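FAD:protein FMN transferase (Pseudomonas stutzeri ATCC 14405 = CCUG 16156, PDB 5MGY) probably transfers the FMN moiety of FAD onto a threonine side chain of a target protein, releasing AMP, with magnesium as its metal cofactor. Local coordinates at residues Y22-V27 and Y179-T184; Y162-V167 and K265-A270; E63-L68 and L145-A150. All coordinates share one frame; numbering follows the deposited sequence.

Interaction 1. Residues Y22-V27 and Y179-T184; sequences YTVKYV and YLVEIT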
loop_
_atom_site.group_PDB
_atom_site.type_symbol
_atom_site.label_atom_id
_atom_site.label_comp_id
_atom_site.label_asym_id
_atom_site.label_seq_id
_atom_site.Cartn_x
_atom_site.Cartn_y
_atom_site.Cartn_z
ATOM N N TYR A 22 7.837 9.022 7.634
ATOM C CA TYR A 22 8.466 8.992 6.323
ATOM C C TYR A 22 9.953 9.366 6.414
ATOM O O TYR A 22 10.411 9.996 7.365
ATOM C CB TYR A 22 7.747 9.923 5.332
ATOM C CG TYR A 22 7.795 11.394 5.684
ATOM C CD1 TYR A 22 6.770 11.987 6.394
ATOM C CD2 TYR A 22 8.858 12.196 5.285
ATOM C CE1 TYR A 22 6.797 13.348 6.706
ATOM C CE2 TYR A 22 8.891 13.552 5.586
ATOM C CZ TYR A 22 7.863 14.133 6.304
ATOM O OH TYR A 22 7.902 15.471 6.638
ATOM N N THR A 23 10.702 8.962 5.414
ATOM C CA THR A 23 12.076 9.327 5.312
ATOM C C THR A 23 12.425 9.449 3.842
ATOM O O THR A 23 12.142 8.553 3.069
ATOM C CB THR A 23 12.968 8.280 5.998
ATOM O OG1 THR A 23 12.702 8.285 7.399
ATOM C CG2 THR A 23 14.470 8.589 5.792
ATOM N N VAL A 24 13.047 10.561 3.492
ATOM C CA VAL A 24 13.555 10.798 2.170
ATOM C C VAL A 24 15.058 10.902 2.285
ATOM O O VAL A 24 15.594 11.519 3.186
ATOM C CB VAL A 24 12.998 12.113 1.598
ATOM C CG1 VAL A 24 13.569 12.420 0.212
ATOM C CG2 VAL A 24 11.478 12.038 1.516
ATOM N N LYS A 25 15.727 10.280 1.342
ATOM C CA LYS A 25 17.134 10.425 1.174
ATOM C C LYS A 25 17.441 10.719 -0.278
ATOM O O LYS A 25 16.857 10.133 -1.157
ATOM C CB LYS A 25 17.821 9.123 1.564
ATOM C CG LYS A 25 17.725 8.746 3.054
ATOM C CD LYS A 25 18.548 7.497 3.293
ATOM C CE LYS A 25 18.387 7.009 4.706
ATOM N NZ LYS A 25 19.309 5.849 4.953
ATOM N N TYR A 26 18.353 11.629 -0.536
ATOM C CA TYR A 26 18.689 11.983 -1.894
ATOM C C TYR A 26 20.077 12.558 -2.049
ATOM O O TYR A 26 20.662 13.083 -1.100
ATOM C CB TYR A 26 17.666 12.973 -2.440
ATOM C CG TYR A 26 17.776 14.388 -1.903
ATOM C CD1 TYR A 26 17.373 14.706 -0.591
ATOM C CD2 TYR A 26 18.248 15.415 -2.719
ATOM C CE1 TYR A 26 17.461 16.006 -0.116
ATOM C CE2 TYR A 26 18.339 16.722 -2.233
ATOM C CZ TYR A 26 17.960 17.008 -0.941
ATOM O OH TYR A 26 18.077 18.279 -0.512
ATOM N N VAL A 27 20.579 12.466 -3.268
ATOM C CA VAL A 27 21.857 13.025 -3.585
ATOM C C VAL A 27 21.591 14.420 -4.048
ATOM O O VAL A 27 20.804 14.645 -4.939
ATOM C CB VAL A 27 22.551 12.249 -4.709
ATOM C CG1 VAL A 27 23.885 12.859 -5.061
ATOM C CG2 VAL A 27 22.755 10.829 -4.288
ATOM N N TYR A 179 17.784 8.911 -5.237
ATOM C CA TYR A 179 16.909 9.100 -4.046
ATOM C C TYR A 179 16.386 7.750 -3.482
ATOM O O TYR A 179 16.358 6.740 -4.200
ATOM C CB TYR A 179 15.715 10.002 -4.409
ATOM C CG TYR A 179 14.955 9.447 -5.540
ATOM C CD1 TYR A 179 14.069 8.425 -5.331
ATOM C CD2 TYR A 179 15.152 9.903 -6.847
ATOM C CE1 TYR A 179 13.382 7.826 -6.388
ATOM C CE2 TYR A 179 14.455 9.327 -7.928
ATOM C CZ TYR A 179 13.562 8.266 -7.689
ATOM O OH TYR A 179 12.837 7.610 -8.705
ATOM N N LEU A 180 15.980 7.745 -2.219
ATOM C CA LEU A 180 15.268 6.622 -1.603
ATOM C C LEU A 180 14.198 7.275 -0.791
ATOM O O LEU A 180 14.539 7.973 0.142
ATOM C CB LEU A 180 16.178 5.812 -0.646
ATOM C CG LEU A 180 15.515 4.897 0.433
ATOM C CD1 LEU A 180 14.727 3.808 -0.229
ATOM C CD2 LEU A 180 16.523 4.212 1.326
ATOM N N VAL A 181 12.936 7.043 -1.126
ATOM C CA VAL A 181 11.814 7.701 -0.452
ATOM C C VAL A 181 11.020 6.645 0.293
ATOM O O VAL A 181 10.552 5.749 -0.343
ATOM C CB VAL A 181 10.896 8.302 -1.501
ATOM C CG1 VAL A 181 9.749 9.001 -0.908
ATOM C CG2 VAL A 181 11.564 9.394 -2.211
ATOM N N GLU A 182 10.824 6.743 1.605
ATOM C CA GLU A 182 10.020 5.755 2.314
ATOM C C GLU A 182 8.863 6.408 3.077
ATOM O O GLU A 182 9.109 7.276 3.896
ATOM C CB GLU A 182 10.919 4.921 3.226
ATOM C CG GLU A 182 10.202 4.069 4.309
ATOM C CD GLU A 182 10.104 4.762 5.701
ATOM O OE1 GLU A 182 9.085 4.719 6.399
ATOM O OE2 GLU A 182 11.040 5.406 6.173
ATOM N N ILE A 183 7.616 5.986 2.826
ATOM C CA ILE A 183 6.447 6.555 3.515
ATOM C C ILE A 183 5.744 5.387 4.159
ATOM O O ILE A 183 5.233 4.551 3.457
ATOM C CB ILE A 183 5.539 7.339 2.561
ATOM C CG1 ILE A 183 6.358 8.491 1.943
ATOM C CG2 ILE A 183 4.302 7.882 3.281
ATOM C CD1 ILE A 183 5.692 9.218 0.786
ATOM N N THR A 184 5.777 5.308 5.501
ATOM C CA THR A 184 5.098 4.239 6.312
ATOM C C THR A 184 5.339 2.869 5.768
ATOM O O THR A 184 4.415 2.064 5.659
ATOM C CB THR A 184 3.567 4.395 6.460
ATOM O OG1 THR A 184 2.907 3.974 5.272
ATOM C CG2 THR A 184 3.193 5.817 6.738
#
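T23 and K25 pair with E182 and L180 through four backbone hydrogen bonds, and strands 22-27 and 179-183 run antiparallel, their directions 175° apart. Around T23 and E182 the exchange is mutual: T23 N donates to E182 O at 2.8 Å, and E182 N donates back to T23 O at 2.7 Å. K25 and L180 repeat it, with L180 N 2.8 Å from K25 O. Alternating with these are the non-hydrogen-bonded pairs Y22-I183, V24-V181 and Y26-Y179. They join the second and third strands of the eight-stranded antiparallel sheet of this ApbE-family protein, and their side chains face helices 35-53 and 159-173. The branched V24, V181 and I183 fill this buried face between the tyrosines: V24 CG2 meets V181 CG1 at 4.3 Å, and I183 CG1 lies 3.9 Å from Y22 CB. Beyond CB, Y22 turns away from I183, its CG set between the backbone N and the carbonyl carbon (chi1 64°), and its hydroxyl bonds to E43. The other face, carrying T23, K25, L180 and E182, is more polar and partly exposed. E182, its chain bent at chi2 (-95°), passes OE2 3.5 Å from T23 CB, while OE1 takes a weak bond from G185 N.

Interaction 2. Residues Y162-V167 and K265-A270; sequences YAVDLV and KSTLRA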
loop_
_atom_site.group_PDB
_atom_site.type_symbol
_atom_site.label_atom_id
_atom_site.label_comp_id
_atom_site.label_asym_id
_atom_site.label_seq_id
_atom_site.Cartn_x
_atom_site.Cartn_y
_atom_site.Cartn_z
ATOM N N TYR A 162 1.056 5.480 -3.481
ATOM C CA TYR A 162 0.750 6.620 -4.317
ATOM C C TYR A 162 1.575 7.832 -3.851
ATOM O O TYR A 162 2.216 8.485 -4.667
ATOM C CB TYR A 162 -0.728 6.908 -4.212
ATOM C CG TYR A 162 -1.199 8.056 -5.039
ATOM C CD1 TYR A 162 -0.968 8.086 -6.407
ATOM C CD2 TYR A 162 -1.921 9.136 -4.443
ATOM C CE1 TYR A 162 -1.444 9.140 -7.171
ATOM C CE2 TYR A 162 -2.406 10.193 -5.197
ATOM C CZ TYR A 162 -2.158 10.191 -6.556
ATOM O OH TYR A 162 -2.619 11.221 -7.315
ATOM N N ALA A 163 1.604 8.065 -2.543
ATOM C CA ALA A 163 2.358 9.155 -1.926
ATOM C C ALA A 163 3.841 9.102 -2.314
ATOM O O ALA A 163 4.428 10.129 -2.606
ATOM C CB ALA A 163 2.182 9.156 -0.400
ATOM N N VAL A 164 4.417 7.900 -2.356
ATOM C CA VAL A 164 5.807 7.688 -2.699
ATOM C C VAL A 164 6.008 8.096 -4.158
ATOM O O VAL A 164 6.986 8.785 -4.503
ATOM C CB VAL A 164 6.181 6.201 -2.460
ATOM C CG1 VAL A 164 7.494 5.797 -3.153
ATOM C CG2 VAL A 164 6.308 5.942 -0.981
ATOM N N ASP A 165 5.070 7.682 -5.018
ATOM C CA ASP A 165 5.191 7.952 -6.439
ATOM C C ASP A 165 5.075 9.460 -6.633
ATOM O O ASP A 165 5.918 10.022 -7.337
ATOM C CB ASP A 165 4.183 7.190 -7.312
ATOM C CG ASP A 165 4.475 5.688 -7.444
ATOM O OD1 ASP A 165 5.651 5.250 -7.316
ATOM O OD2 ASP A 165 3.514 4.899 -7.728
ATOM N N LEU A 166 4.108 10.109 -5.975
ATOM C CA LEU A 166 3.975 11.567 -6.090
ATOM C C LEU A 166 5.214 12.327 -5.615
ATOM O O LEU A 166 5.663 13.247 -6.287
ATOM C CB LEU A 166 2.712 12.113 -5.398
ATOM C CG LEU A 166 1.358 11.716 -6.036
ATOM C CD1 LEU A 166 0.220 12.124 -5.071
ATOM C CD2 LEU A 166 1.169 12.219 -7.486
ATOM N N VAL A 167 5.769 11.937 -4.484
ATOM C CA VAL A 167 6.972 12.568 -4.005
ATOM C C VAL A 167 8.094 12.401 -5.025
ATOM O O VAL A 167 8.781 13.335 -5.323
ATOM C CB VAL A 167 7.384 12.040 -2.625
ATOM C CG1 VAL A 167 8.795 12.503 -2.255
ATOM C CG2 VAL A 167 6.379 12.526 -1.596
ATOM N N LYS A 265 7.643 -1.406 -10.457
ATOM C CA LYS A 265 8.108 -0.067 -10.782
ATOM C C LYS A 265 7.175 1.028 -10.261
ATOM O O LYS A 265 7.614 2.099 -9.909
ATOM C CB LYS A 265 8.346 0.079 -12.277
ATOM C CG LYS A 265 7.102 0.212 -13.036
ATOM C CD LYS A 265 7.227 -0.160 -14.493
ATOM C CE LYS A 265 5.819 -0.571 -14.981
ATOM N NZ LYS A 265 5.863 -0.777 -16.447
ATOM N N SER A 266 5.902 0.730 -10.187
ATOM C CA SER A 266 4.952 1.625 -9.569
ATOM C C SER A 266 4.777 1.195 -8.137
ATOM O O SER A 266 4.299 0.097 -7.891
ATOM C CB SER A 266 3.627 1.516 -10.303
ATOM O OG SER A 266 2.623 2.050 -9.521
ATOM N N THR A 267 5.184 2.038 -7.200
ATOM C CA THR A 267 4.979 1.775 -5.773
ATOM C C THR A 267 3.479 1.719 -5.413
ATOM O O THR A 267 3.103 1.123 -4.429
ATOM C CB THR A 267 5.609 2.919 -4.999
ATOM O OG1 THR A 267 6.873 3.209 -5.570
ATOM C CG2 THR A 267 5.785 2.592 -3.572
ATOM N N LEU A 268 2.631 2.400 -6.192
ATOM C CA LEU A 268 1.186 2.344 -5.991
ATOM C C LEU A 268 0.737 0.875 -6.181
ATOM O O LEU A 268 0.120 0.256 -5.278
ATOM C CB LEU A 268 0.486 3.303 -6.985
ATOM C CG LEU A 268 -1.020 3.523 -6.803
ATOM C CD1 LEU A 268 -1.557 4.686 -7.608
ATOM C CD2 LEU A 268 -1.828 2.263 -7.095
ATOM N N ARG A 269 1.053 0.337 -7.355
ATOM C CA ARG A 269 0.848 -1.105 -7.697
ATOM C C ARG A 269 1.405 -2.099 -6.673
ATOM O O ARG A 269 0.689 -3.022 -6.268
ATOM C CB ARG A 269 1.337 -1.413 -9.143
ATOM C CG ARG A 269 0.349 -0.761 -10.113
ATOM C CD ARG A 269 0.180 -1.337 -11.492
ATOM N NE ARG A 269 -0.236 -2.758 -11.570
ATOM C CZ ARG A 269 -1.479 -3.220 -11.602
ATOM N NH1 ARG A 269 -1.683 -4.513 -11.746
ATOM N NH2 ARG A 269 -2.521 -2.427 -11.455
ATOM N N ALA A 270 2.610 -1.857 -6.179
ATOM C CA ALA A 270 3.137 -2.725 -5.141
ATOM C C ALA A 270 2.278 -2.705 -3.875
ATOM O O ALA A 270 2.100 -3.709 -3.255
ATOM C CB ALA A 270 4.594 -2.373 -4.800
#
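Y162 and L268 bring helix 159-173 up against the first turn of helix 267-292, their CA atoms only 4.6 Å apart, and one turn further along D165 faces T267. The D165 carboxylate carries the polar part of the contact. Its CG stands anti to the carbonyl carbon (chi1 -73°), and from there the group reaches the start of the neighbouring helix. OD1 accepts twice from T267: the backbone N, 3.2 Å away, uses the syn lone pair of OD1, whereas T267 OG1, at 3.0 Å from OD1, comes from above the carboxylate plane. OD2 takes L268 N at 3.1 Å, again from above the plane, with a weak bond from S266 OG. S266 is also the N-cap of helix 267-292, its OG accepting an almost straight bond from R269 N at 3.2 Å. The opening turn thus has its amides met by two side chains: the cap takes R269 N, and an aspartate from another helix takes those of T267 and L268. Threonine suits its place because its two branches divide the work: OG1 binds the acid, while CG2 packs 3.7 Å from V164 CG1. Nearby, L268 CD1 meets the Y162 ring obliquely, 3.7 Å from Y162 CD1, and the two side chains lie alongside, pointing the same way. The Y162 hydroxyl bonds to E82. D271 and T275, further along helix 267-292, bind magnesium together with S157, which lies just before helix 159-173, so the contact holds helix 267-292 beside the helix that follows S157. A carboxylate set at a helix N-terminus, among donated N-H groups, would probably be stabilised in its charged form by these hydrogen bonds and by the positive end of the helix.

Interaction 3. Residues E63-L68 and L145-A150; sequences ERFNAL and LCKAVA
The F65 ring is sandwiched between two residues of strand 145-147. L145 CD1 sits over the centre of one face, a CH-pi contact at 3.7 Å from the centroid. Over the opposite face K147 NZ makes a cation-pi contact, 4.6 Å from the centroid and 16° off the ring normal, while the C146 backbone carbon lies at the ring edge. The lysine chain packs as well, its CD 3.4 Å from F65 CZ. With CG between the backbone N and the carbonyl carbon (chi1 69°) and a bend at chi3, K147 runs past the ring to the C-terminal end of helix 61-67. There NZ donates to F65 O at 2.7 Å and to L68 O at 3.0 Å, the latter from above the carbonyl plane; L151 O is a third acceptor. A leucine in its place would probably leave the F65 and L68 carbonyls without their shared donor and the ring face without its cation. The strand belongs to a small three-stranded sheet, tied to strand 73-75 by the C146-C73 disulfide. Phenylalanine suits this buried site because its flat pi faces accept both methyl and ammonium groups, and that cation would probably offset the partial negative charge of the helix end.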
loop_
_atom_site.group_PDB
_atom_site.type_symbol
_atom_site.label_atom_id
_atom_site.label_comp_id
_atom_site.label_asym_id
_atom_site.label_seq_id
_atom_site.Cartn_x
_atom_site.Cartn_y
_atom_site.Cartn_z
ATOM N N GLU A 63 -14.657 11.600 2.530
ATOM C CA GLU A 63 -15.782 11.528 3.525
ATOM C C GLU A 63 -17.057 12.234 3.107
ATOM O O GLU A 63 -18.154 11.814 3.521
ATOM C CB GLU A 63 -15.410 11.993 4.935
ATOM C CG GLU A 63 -14.642 10.937 5.744
ATOM C CD GLU A 63 -15.452 9.706 6.162
ATOM O OE1 GLU A 63 -16.272 9.843 7.076
ATOM O OE2 GLU A 63 -15.220 8.597 5.628
ATOM N N ARG A 64 -16.919 13.286 2.307
ATOM C CA ARG A 64 -18.066 13.910 1.714
ATOM C C ARG A 64 -18.776 12.920 0.756
ATOM O O ARG A 64 -19.989 12.756 0.831
ATOM C CB ARG A 64 -17.625 15.179 0.998
ATOM C CG ARG A 64 -18.769 16.059 0.529
ATOM C CD ARG A 64 -18.278 17.267 -0.222
ATOM N NE ARG A 64 -17.935 16.944 -1.629
ATOM C CZ ARG A 64 -16.715 16.986 -2.160
ATOM N NH1 ARG A 64 -15.675 17.320 -1.390
ATOM N NH2 ARG A 64 -16.545 16.675 -3.455
ATOM N N PHE A 65 -17.999 12.253 -0.107
ATOM C CA PHE A 65 -18.505 11.145 -0.968
ATOM C C PHE A 65 -19.127 9.984 -0.188
ATOM O O PHE A 65 -20.198 9.495 -0.517
ATOM C CB PHE A 65 -17.402 10.582 -1.841
ATOM C CG PHE A 65 -17.896 9.614 -2.855
ATOM C CD1 PHE A 65 -18.644 10.062 -3.928
ATOM C CD2 PHE A 65 -17.660 8.256 -2.715
ATOM C CE1 PHE A 65 -19.146 9.186 -4.850
ATOM C CE2 PHE A 65 -18.157 7.375 -3.630
ATOM C CZ PHE A 65 -18.898 7.836 -4.696
ATOM N N ASN A 66 -18.474 9.581 0.882
ATOM C CA ASN A 66 -18.983 8.468 1.697
ATOM C C ASN A 66 -20.290 8.762 2.384
ATOM O O ASN A 66 -21.045 7.851 2.632
ATOM C CB ASN A 66 -17.949 8.010 2.752
ATOM C CG ASN A 66 -16.758 7.327 2.143
ATOM O OD1 ASN A 66 -16.682 7.081 0.938
ATOM N ND2 ASN A 66 -15.790 7.068 2.977
ATOM N N ALA A 67 -20.554 10.029 2.697
ATOM C CA ALA A 67 -21.822 10.368 3.376
ATOM C C ALA A 67 -23.038 10.288 2.462
ATOM O O ALA A 67 -24.128 10.091 2.944
ATOM C CB ALA A 67 -21.724 11.704 4.014
ATOM N N LEU A 68 -22.839 10.405 1.154
ATOM C CA LEU A 68 -23.913 10.437 0.212
ATOM C C LEU A 68 -24.684 9.119 0.113
ATOM O O LEU A 68 -24.197 8.085 0.485
ATOM C CB LEU A 68 -23.368 10.832 -1.149
ATOM C CG LEU A 68 -23.271 12.312 -1.595
ATOM C CD1 LEU A 68 -23.234 13.383 -0.507
ATOM C CD2 LEU A 68 -22.088 12.495 -2.506
ATOM N N LEU A 145 -17.617 11.138 -9.467
ATOM C CA LEU A 145 -17.612 9.747 -9.039
ATOM C C LEU A 145 -19.028 9.377 -8.779
ATOM O O LEU A 145 -19.680 10.091 -8.052
ATOM C CB LEU A 145 -16.954 9.564 -7.694
ATOM C CG LEU A 145 -15.576 8.999 -7.468
ATOM C CD1 LEU A 145 -15.442 8.567 -6.028
ATOM C CD2 LEU A 145 -15.364 7.835 -8.420
ATOM N N CYS A 146 -19.470 8.220 -9.253
ATOM C CA CYS A 146 -20.837 7.795 -9.061
ATOM C C CYS A 146 -20.898 6.547 -8.227
ATOM O O CYS A 146 -19.993 5.700 -8.277
ATOM C CB CYS A 146 -21.500 7.593 -10.387
ATOM S SG CYS A 146 -21.457 9.154 -11.274
ATOM N N LYS A 147 -21.963 6.435 -7.438
ATOM C CA LYS A 147 -22.178 5.233 -6.685
ATOM C C LYS A 147 -23.595 4.721 -6.796
ATOM O O LYS A 147 -24.531 5.466 -6.511
ATOM C CB LYS A 147 -21.768 5.427 -5.236
ATOM C CG LYS A 147 -22.609 6.356 -4.402
ATOM C CD LYS A 147 -21.768 6.784 -3.226
ATOM C CE LYS A 147 -22.543 6.884 -1.959
ATOM N NZ LYS A 147 -21.656 7.225 -0.825
ATOM N N ALA A 148 -23.735 3.441 -7.187
ATOM C CA ALA A 148 -25.032 2.808 -7.358
ATOM C C ALA A 148 -25.642 2.228 -6.086
ATOM O O ALA A 148 -26.834 1.989 -6.056
ATOM C CB ALA A 148 -24.940 1.751 -8.379
ATOM N N VAL A 149 -24.830 1.990 -5.056
ATOM C CA VAL A 149 -25.273 1.598 -3.728
ATOM C C VAL A 149 -24.634 2.563 -2.723
ATOM O O VAL A 149 -23.779 3.315 -3.102
ATOM C CB VAL A 149 -24.850 0.112 -3.395
ATOM C CG1 VAL A 149 -25.198 -0.883 -4.515
ATOM C CG2 VAL A 149 -23.383 -0.000 -3.048
ATOM N N ALA A 150 -24.970 2.498 -1.439
ATOM C CA ALA A 150 -24.362 3.429 -0.434
ATOM C C ALA A 150 -22.927 3.098 -0.114
ATOM O O ALA A 150 -22.629 2.798 1.053
ATOM C CB ALA A 150 -25.165 3.487 0.892
#

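How the interactions relate
Interactions 1 and 2 adjoin: I183 and V181 of strand 179-183 pack on A163, V164 and V167 of helix 159-173, the element just before that strand in the chain. Interaction 3 lies on the opposite side of the chain's centre from interaction 1, its nearest atoms about 19 Å away, and belongs to the small three-stranded sheet. Interactions 1 and 3 are buried, interaction 2 only partly. Chemistry follows place. Interaction 1 is held mainly by backbone bonds within a large sheet, interaction 2 by an acid at a helix N-terminus near the magnesium site, and interaction 3 by a lysine at a helix C-terminus, far from that site. The two charged contacts therefore meet opposite ends of helices.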